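Local coordinates for protein CbbY (PDB 4UAS) that dephosphorylates xylulose-1,5-bisphosphate, a potent inhibitor of Rubisco made by Rubisco itself, as a magnesium-dependent phosphatase of the HAD superfamily, at residues V193-Y198 against D208-S213; I156-L161 against K185-R190. All blocks are in the same frame, centred on the assembly; numbering follows the deposited sequence.

In the fold
Both contacts belong to the Rossmann-like core of a HAD hydrolase and lie in series along the chain. Contact 2 packs helix 155-164 against the turn that follows helix 178-186, and contact 1 joins the end of strand 190-193 to the outermost strand 209-210. Their centres are about 19 Å apart. They meet directly: Asp-208 OD2 forms a salt bridge with Lys-185 NZ at 2.7 Å. The magnesium ion, held by Asp-8, Asp-10 and Asp-176, lies about 9 Å from the side chain of Val-193 and about 8 Å from the side chain of Tyr-157. In contact 1 the side chain of Pro-195 is also about 6 Å from the side chain of Asp-176.

Contact 1: V193-Y198 against D208-S213; sequences VSPGFY and DRLLDS
The Val-193 side chain overlaps the end of Leu-210, crossing it at a slant with CG1 3.8 Å from Leu-210 CD1. Leu-210 CG stands anti to the backbone N (chi1 178°), and this brings CD1 toward Val-193 and Pro-195. The same methyl meets Pro-195, whose CD is 4.0 Å from Leu-210 CD1; these two side chains cross at about a right angle. Phe-204, from the intervening loop, also touches Leu-210.

The backbones pair as parallel strands, with Val-193 bridged to Leu-210. Val-193 N donates to Arg-209 O at 3.0 Å in a nearly straight bond. Leu-211 N returns the link to Val-193 O at 2.9 Å. This pairing adds strand 209-210 at the edge of the parallel sheet of the HAD core, next to strand 190-193.

Beyond the bridge a side chain takes over. Ser-194 OG donates to Leu-211 O at 2.8 Å, coming from above the carbonyl plane, about 45° out of it. OG lies anti to the backbone N (chi1 -176°), which places it beside that carbonyl. Ser-194 CA adds a CH...O contact of 3.2 Å to the same oxygen, Leu-211 O. An alanine here would probably leave Leu-211 O without this hydrogen bond and the two chain segments less firmly joined beyond the bridge. Further on, one water donates to both Pro-195 O, at 2.7 Å, and Asp-212 O. Arg-209 leads away, and its guanidinium bonds to the carbonyls of Glu-216, Leu-217 and Gly-222.

The chemistry thus changes along the contact. Two backbone hydrogen bonds and a small apolar patch join the strands, and then a hydroxyl and a bridging water continue the polar links beyond the last backbone hydrogen bond between the two segments.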
ATOM      1  N   VAL A 193      -5.583   7.166   9.823  1.00  7.50           N
ATOM      2  CA  VAL A 193      -4.958   7.682   8.645  1.00  6.90           C
ATOM      3  C   VAL A 193      -3.769   8.571   9.015  1.00  7.19           C
ATOM      4  O   VAL A 193      -3.925   9.480   9.833  1.00  8.05           O
ATOM      5  CB  VAL A 193      -5.952   8.424   7.735  1.00  7.62           C
ATOM      6  CG1 VAL A 193      -5.240   9.065   6.559  1.00  9.84           C
ATOM      7  CG2 VAL A 193      -7.061   7.519   7.264  1.00  9.29           C
ATOM      8  N   SER A 194      -2.656   8.406   8.313  1.00  7.33           N
ATOM      9  CA  SER A 194      -1.569   9.408   8.307  1.00  7.33           C
ATOM     10  C   SER A 194      -1.159   9.613   6.874  1.00  7.34           C
ATOM     11  O   SER A 194      -0.620   8.702   6.245  1.00  7.55           O
ATOM     12  CB  SER A 194      -0.376   9.006   9.119  1.00  7.61           C
ATOM     13  OG  SER A 194       0.583  10.087   9.132  1.00  8.94           O
ATOM     14  N   PRO A 195      -1.467  10.788   6.274  1.00  7.83           N
ATOM     15  CA  PRO A 195      -1.145  10.988   4.850  1.00  8.21           C
ATOM     16  C   PRO A 195       0.306  11.198   4.586  1.00  8.35           C
ATOM     17  O   PRO A 195       1.114  11.345   5.495  1.00  9.80           O
ATOM     18  CB  PRO A 195      -1.990  12.174   4.455  1.00 10.97           C
ATOM     19  CG  PRO A 195      -2.138  12.899   5.661  1.00 13.16           C
ATOM     20  CD  PRO A 195      -2.118  11.975   6.880  1.00  9.15           C
ATOM     21  N   GLY A 196       0.637  11.233   3.336  1.00 11.97           N
ATOM     22  CA  GLY A 196       1.987  11.512   2.912  1.00 14.98           C
ATOM     23  C   GLY A 196       1.949  12.383   1.724  1.00 13.48           C
ATOM     24  O   GLY A 196       0.933  13.008   1.414  1.00 12.56           O
ATOM     25  N   PHE A 197       3.095  12.458   1.050  1.00 16.02           N
ATOM     26  CA  PHE A 197       3.279  13.418   0.030  1.00 17.11           C
ATOM     27  C   PHE A 197       2.133  13.484  -1.015  1.00 16.06           C
ATOM     28  O   PHE A 197       1.618  14.552  -1.380  1.00 15.85           O
ATOM     29  CB  PHE A 197       4.660  13.176  -0.715  1.00 19.97           C
ATOM     30  CG  PHE A 197       4.903  14.105  -1.857  1.00 18.76           C
ATOM     31  CD1 PHE A 197       5.110  15.419  -1.643  1.00 21.11           C
ATOM     32  CD2 PHE A 197       5.005  13.622  -3.167  1.00 23.33           C
ATOM     33  CE1 PHE A 197       5.315  16.280  -2.674  1.00 21.64           C
ATOM     34  CE2 PHE A 197       5.249  14.477  -4.192  1.00 23.94           C
ATOM     35  CZ  PHE A 197       5.379  15.813  -3.972  1.00 24.37           C
ATOM     36  N   TYR A 198       1.800  12.318  -1.540  1.00 13.64           N
ATOM     37  CA  TYR A 198       0.868  12.255  -2.639  1.00 12.34           C
ATOM     38  C   TYR A 198      -0.590  12.269  -2.201  1.00 12.04           C
ATOM     39  O   TYR A 198      -1.471  12.318  -3.038  1.00 13.95           O
ATOM     40  CB  TYR A 198       1.134  11.035  -3.488  1.00 13.00           C
ATOM     41  CG  TYR A 198       2.243  11.205  -4.473  1.00 11.18           C
ATOM     42  CD1 TYR A 198       3.420  10.468  -4.388  1.00 11.57           C
ATOM     43  CD2 TYR A 198       2.088  12.040  -5.550  1.00 11.65           C
ATOM     44  CE1 TYR A 198       4.401  10.580  -5.347  1.00 10.71           C
ATOM     45  CE2 TYR A 198       3.092  12.179  -6.541  1.00 10.84           C
ATOM     46  CZ  TYR A 198       4.240  11.438  -6.415  1.00 10.20           C
ATOM     47  OH  TYR A 198       5.169  11.571  -7.416  1.00 11.32           O
ATOM     48  N   ASP A 208     -11.025   7.531  11.948  1.00 11.22           N
ATOM     49  CA  ASP A 208     -11.170   7.498  13.434  1.00 12.46           C
ATOM     50  C   ASP A 208     -10.103   8.385  14.111  1.00 11.13           C
ATOM     51  O   ASP A 208     -10.382   8.992  15.120  1.00 12.81           O
ATOM     52  CB  ASP A 208     -11.120   6.089  13.895  1.00 13.32           C
ATOM     53  CG  ASP A 208     -12.382   5.386  13.447  1.00 14.75           C
ATOM     54  OD1 ASP A 208     -13.426   5.451  14.118  1.00 22.40           O
ATOM     55  OD2 ASP A 208     -12.311   4.781  12.335  1.00 14.71           O
ATOM     56  N   ARG A 209      -8.883   8.397  13.552  1.00 10.32           N
ATOM     57  CA  ARG A 209      -7.867   9.393  13.903  1.00  9.94           C
ATOM     58  C   ARG A 209      -7.196   9.783  12.584  1.00  9.05           C
ATOM     59  O   ARG A 209      -7.036   8.992  11.688  1.00 10.06           O
ATOM     60  CB  ARG A 209      -6.826   8.880  14.889  1.00 12.31           C
ATOM     61  CG  ARG A 209      -7.382   8.423  16.224  1.00 12.86           C
ATOM     62  CD  ARG A 209      -6.329   7.901  17.178  1.00 13.47           C
ATOM     63  NE  ARG A 209      -5.380   8.912  17.605  1.00 14.27           N
ATOM     64  CZ  ARG A 209      -4.259   8.612  18.229  1.00 15.02           C
ATOM     65  NH1 ARG A 209      -3.936   7.351  18.506  1.00 17.16           N
ATOM     66  NH2 ARG A 209      -3.382   9.572  18.521  1.00 17.10           N
ATOM     67  N   LEU A 210      -6.739  11.053  12.555  1.00  9.76           N
ATOM     68  CA  LEU A 210      -6.000  11.608  11.424  1.00  9.20           C
ATOM     69  C   LEU A 210      -4.729  12.180  12.023  1.00  9.50           C
ATOM     70  O   LEU A 210      -4.801  13.154  12.793  1.00 10.57           O
ATOM     71  CB  LEU A 210      -6.795  12.628  10.661  1.00  9.90           C
ATOM     72  CG  LEU A 210      -6.103  13.296   9.514  1.00 11.56           C
ATOM     73  CD1 LEU A 210      -5.750  12.284   8.430  1.00 11.52           C
ATOM     74  CD2 LEU A 210      -6.988  14.381   8.921  1.00 14.68           C
ATOM     75  N   LEU A 211      -3.580  11.608  11.699  1.00  8.33           N
ATOM     76  CA  LEU A 211      -2.320  11.898  12.365  1.00  9.09           C
ATOM     77  C   LEU A 211      -1.298  12.420  11.387  1.00  8.23           C
ATOM     78  O   LEU A 211      -1.187  11.915  10.251  1.00  8.91           O
ATOM     79  CB  LEU A 211      -1.748  10.596  12.944  1.00 10.05           C
ATOM     80  CG  LEU A 211      -2.651   9.845  13.950  1.00 12.62           C
ATOM     81  CD1 LEU A 211      -1.925   8.604  14.408  1.00 14.35           C
ATOM     82  CD2 LEU A 211      -3.063  10.693  15.108  1.00 15.08           C
ATOM     83  N   ASP A 212      -0.465  13.348  11.836  1.00  8.54           N
ATOM     84  CA  ASP A 212       0.661  13.739  11.045  1.00  8.39           C
ATOM     85  C   ASP A 212       1.734  12.691  10.917  1.00  8.86           C
ATOM     86  O   ASP A 212       2.506  12.671   9.949  1.00 10.38           O
ATOM     87  CB  ASP A 212       1.287  15.039  11.609  1.00 10.43           C
ATOM     88  CG  ASP A 212       0.449  16.294  11.416  1.00 10.32           C
ATOM     89  OD1 ASP A 212      -0.460  16.289  10.587  1.00 12.55           O
ATOM     90  OD2 ASP A 212       0.744  17.295  12.121  1.00 12.49           O
ATOM     91  N   SER A 213       1.815  11.783  11.895  1.00  8.93           N
ATOM     92  CA  SER A 213       2.776  10.714  11.910  1.00  9.02           C
ATOM     93  C   SER A 213       2.214   9.537  12.681  1.00  8.68           C
ATOM     94  O   SER A 213       1.578   9.748  13.700  1.00  9.92           O
ATOM     95  CB  SER A 213       4.048  11.155  12.649  1.00 10.19           C
ATOM     96  OG  SER A 213       4.983  10.084  12.767  1.00 11.29           O
TER
HETATM   97  O   HOH W   1       1.321  13.205   7.476  1.00 17.24           O

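Contact 2: I156-L161 against K185-R190; sequences IYRLAL and KGAGLR
The Tyr-157 ring meets Leu-189 CD1 obliquely, with Tyr-157 CD2 3.6 Å from that methyl. The guanidinium of Arg-158 is also met obliquely, by Gly-186 O and by the CA of Ala-187. Arg-158 NH2 donates to Gly-186 O at 3.0 Å, but the angle at the hydrogen is 124° and the bond is weak. The arginine chain is extended from CG to NE and carries the guanidinium across from the helix to the turn. The stronger partner of this guanidinium is Asp-155, in a salt bridge with NH1.

Ala-187 points its methyl at the helix. Ala-187 CB is 3.5 Å from Tyr-157 CB and 4.2 Å from Arg-158 CG. Tyr-157 CG stands anti to its carbonyl carbon (chi1 -79°). This turns the ring past Ala-187 toward Leu-189, and its hydroxyl bonds to Glu-175.

The turn itself is a Schellman motif that ends helix 178-186. Gly-188 is its C-prime residue, with positive phi (83°), and Gly-188 N bonds to Lys-185 O at 3.0 Å. The chain then enters strand 190-193, so this is the helix-to-strand corner of a Rossmann-like alpha/beta unit. Helix 155-164 packs beside that corner, and Tyr-157 also rests on Leu-6 of strand 4-7 and Ala-173 of strand 171-175.

Farther along the helix, Leu-161 and Leu-189 reach toward each other tip to tip, with their CD1 methyls 4.2 Å apart. Leu-161 CD1 also lies 4.3 Å from Ala-187 CB. Leu-189 CD1 thus touches both the tyrosine ring and Leu-161 CD1, and Leu-189 further touches Ala-171 of strand 171-175.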
ATOM      1  N   ILE A 156     -10.336  -6.431  -0.507  1.00  7.24           N
ATOM      2  CA  ILE A 156      -9.060  -6.902  -0.034  1.00  7.27           C
ATOM      3  C   ILE A 156      -9.049  -6.969   1.512  1.00  7.23           C
ATOM      4  O   ILE A 156      -8.418  -7.856   2.101  1.00  7.73           O
ATOM      5  CB  ILE A 156      -7.913  -6.019  -0.564  1.00  7.49           C
ATOM      6  CG1 ILE A 156      -6.568  -6.727  -0.447  1.00  8.64           C
ATOM      7  CG2 ILE A 156      -7.924  -4.622   0.011  1.00  8.04           C
ATOM      8  CD1 ILE A 156      -6.443  -7.985  -1.315  1.00  9.48           C
ATOM      9  N   TYR A 157      -9.706  -6.022   2.188  1.00  7.38           N
ATOM     10  CA  TYR A 157      -9.855  -6.070   3.625  1.00  6.94           C
ATOM     11  C   TYR A 157     -10.737  -7.195   4.085  1.00  7.38           C
ATOM     12  O   TYR A 157     -10.475  -7.854   5.090  1.00  8.31           O
ATOM     13  CB  TYR A 157     -10.344  -4.723   4.181  1.00  7.79           C
ATOM     14  CG  TYR A 157      -9.272  -3.649   4.315  1.00  7.40           C
ATOM     15  CD1 TYR A 157      -9.187  -2.566   3.486  1.00  7.56           C
ATOM     16  CD2 TYR A 157      -8.356  -3.742   5.346  1.00  8.64           C
ATOM     17  CE1 TYR A 157      -8.204  -1.586   3.666  1.00  7.87           C
ATOM     18  CE2 TYR A 157      -7.389  -2.794   5.544  1.00  8.99           C
ATOM     19  CZ  TYR A 157      -7.288  -1.724   4.698  1.00  7.81           C
ATOM     20  OH  TYR A 157      -6.345  -0.775   4.942  1.00  9.99           O
ATOM     21  N   ARG A 158     -11.836  -7.439   3.359  1.00  7.81           N
ATOM     22  CA  ARG A 158     -12.688  -8.602   3.660  1.00  7.90           C
ATOM     23  C   ARG A 158     -11.933  -9.905   3.540  1.00  7.52           C
ATOM     24  O   ARG A 158     -12.117 -10.802   4.383  1.00  9.01           O
ATOM     25  CB  ARG A 158     -13.907  -8.583   2.757  1.00  8.57           C
ATOM     26  CG  ARG A 158     -14.827  -7.396   3.013  1.00  9.57           C
ATOM     27  CD  ARG A 158     -15.977  -7.296   2.040  1.00 12.38           C
ATOM     28  NE  ARG A 158     -16.844  -6.184   2.377  1.00 13.96           N
ATOM     29  CZ  ARG A 158     -17.428  -5.370   1.535  1.00 12.52           C
ATOM     30  NH1 ARG A 158     -17.249  -5.456   0.207  1.00 14.95           N
ATOM     31  NH2 ARG A 158     -18.202  -4.437   2.043  1.00 14.37           N
ATOM     32  N   LEU A 159     -11.078 -10.019   2.542  1.00  7.84           N
ATOM     33  CA  LEU A 159     -10.232 -11.221   2.393  1.00  8.39           C
ATOM     34  C   LEU A 159      -9.334 -11.363   3.608  1.00  8.14           C
ATOM     35  O   LEU A 159      -9.249 -12.421   4.233  1.00  9.65           O
ATOM     36  CB  LEU A 159      -9.434 -11.104   1.093  1.00  8.98           C
ATOM     37  CG  LEU A 159      -8.290 -12.095   0.938  1.00 11.07           C
ATOM     38  CD1 LEU A 159      -8.697 -13.513   1.047  1.00 13.53           C
ATOM     39  CD2 LEU A 159      -7.464 -11.775  -0.288  1.00 12.16           C
ATOM     40  N   ALA A 160      -8.605 -10.284   3.965  1.00  8.33           N
ATOM     41  CA  ALA A 160      -7.690 -10.338   5.068  1.00  9.09           C
ATOM     42  C   ALA A 160      -8.399 -10.726   6.350  1.00  9.11           C
ATOM     43  O   ALA A 160      -7.866 -11.520   7.154  1.00 10.19           O
ATOM     44  CB  ALA A 160      -7.001  -8.988   5.215  1.00  9.62           C
ATOM     45  N   LEU A 161      -9.537 -10.120   6.598  1.00  8.84           N
ATOM     46  CA  LEU A 161     -10.298 -10.433   7.830  1.00  9.04           C
ATOM     47  C   LEU A 161     -10.772 -11.883   7.860  1.00 10.50           C
ATOM     48  O   LEU A 161     -10.782 -12.513   8.942  1.00 11.55           O
ATOM     49  CB  LEU A 161     -11.469  -9.518   7.974  1.00  9.50           C
ATOM     50  CG  LEU A 161     -11.140  -8.082   8.382  1.00 10.28           C
ATOM     51  CD1 LEU A 161     -12.355  -7.191   8.148  1.00 12.12           C
ATOM     52  CD2 LEU A 161     -10.702  -8.034   9.814  1.00 11.20           C
ATOM     53  N   LYS A 185     -13.216   1.242   5.770  1.00  7.70           N
ATOM     54  CA  LYS A 185     -14.526   1.527   6.358  1.00  8.26           C
ATOM     55  C   LYS A 185     -15.618   0.632   5.808  1.00  9.11           C
ATOM     56  O   LYS A 185     -16.515   0.178   6.537  1.00 10.18           O
ATOM     57  CB  LYS A 185     -14.869   3.003   6.193  1.00  9.63           C
ATOM     58  CG  LYS A 185     -14.049   3.912   7.055  1.00 11.85           C
ATOM     59  CD  LYS A 185     -14.693   3.838   8.500  1.00 16.15           C
ATOM     60  CE  LYS A 185     -13.751   4.320   9.535  1.00 18.17           C
ATOM     61  NZ  LYS A 185     -14.507   4.388  10.843  1.00 19.78           N
ATOM     62  N   GLY A 186     -15.560   0.325   4.511  1.00  8.85           N
ATOM     63  CA  GLY A 186     -16.516  -0.609   3.880  1.00  8.89           C
ATOM     64  C   GLY A 186     -16.434  -2.010   4.421  1.00 10.44           C
ATOM     65  O   GLY A 186     -17.389  -2.758   4.338  1.00 13.13           O
ATOM     66  N   ALA A 187     -15.270  -2.391   4.963  1.00  9.37           N
ATOM     67  CA  ALA A 187     -15.067  -3.679   5.601  1.00  9.20           C
ATOM     68  C   ALA A 187     -15.417  -3.651   7.086  1.00  9.78           C
ATOM     69  O   ALA A 187     -15.225  -4.617   7.780  1.00 11.44           O
ATOM     70  CB  ALA A 187     -13.636  -4.147   5.365  1.00  9.27           C
ATOM     71  N   GLY A 188     -15.960  -2.532   7.566  1.00 10.00           N
ATOM     72  CA  GLY A 188     -16.392  -2.404   8.951  1.00 10.68           C
ATOM     73  C   GLY A 188     -15.294  -2.056   9.925  1.00 11.10           C
ATOM     74  O   GLY A 188     -15.471  -2.206  11.141  1.00 12.28           O
ATOM     75  N   LEU A 189     -14.143  -1.596   9.428  1.00  9.99           N
ATOM     76  CA  LEU A 189     -12.980  -1.351  10.279  1.00  9.45           C
ATOM     77  C   LEU A 189     -12.873   0.109  10.667  1.00 11.22           C
ATOM     78  O   LEU A 189     -13.008   1.012   9.849  1.00 12.55           O
ATOM     79  CB  LEU A 189     -11.699  -1.720   9.475  1.00  8.80           C
ATOM     80  CG  LEU A 189     -11.532  -3.214   9.232  1.00  9.21           C
ATOM     81  CD1 LEU A 189     -10.539  -3.447   8.152  1.00 10.00           C
ATOM     82  CD2 LEU A 189     -11.110  -3.906  10.497  1.00 11.17           C
ATOM     83  N   ARG A 190     -12.530   0.304  11.914  1.00 10.24           N
ATOM     84  CA  ARG A 190     -11.936   1.564  12.313  1.00  9.89           C
ATOM     85  C   ARG A 190     -10.619   1.763  11.587  1.00  8.99           C
ATOM     86  O   ARG A 190      -9.893   0.810  11.298  1.00  9.67           O
ATOM     87  CB  ARG A 190     -11.768   1.623  13.792  1.00 13.28           C
ATOM     88  CG  ARG A 190     -13.196   1.769  14.517  1.00 17.66           C
ATOM     89  CD  ARG A 190     -13.185   2.033  15.992  1.00 21.55           C
ATOM     90  NE  ARG A 190     -12.299   1.027  16.594  1.00 23.66           N
ATOM     91  CZ  ARG A 190     -11.082   1.228  17.107  1.00 23.92           C
ATOM     92  NH1 ARG A 190     -10.518   2.428  16.964  1.00 25.01           N
ATOM     93  NH2 ARG A 190     -10.396   0.200  17.647  1.00 32.51           N
TER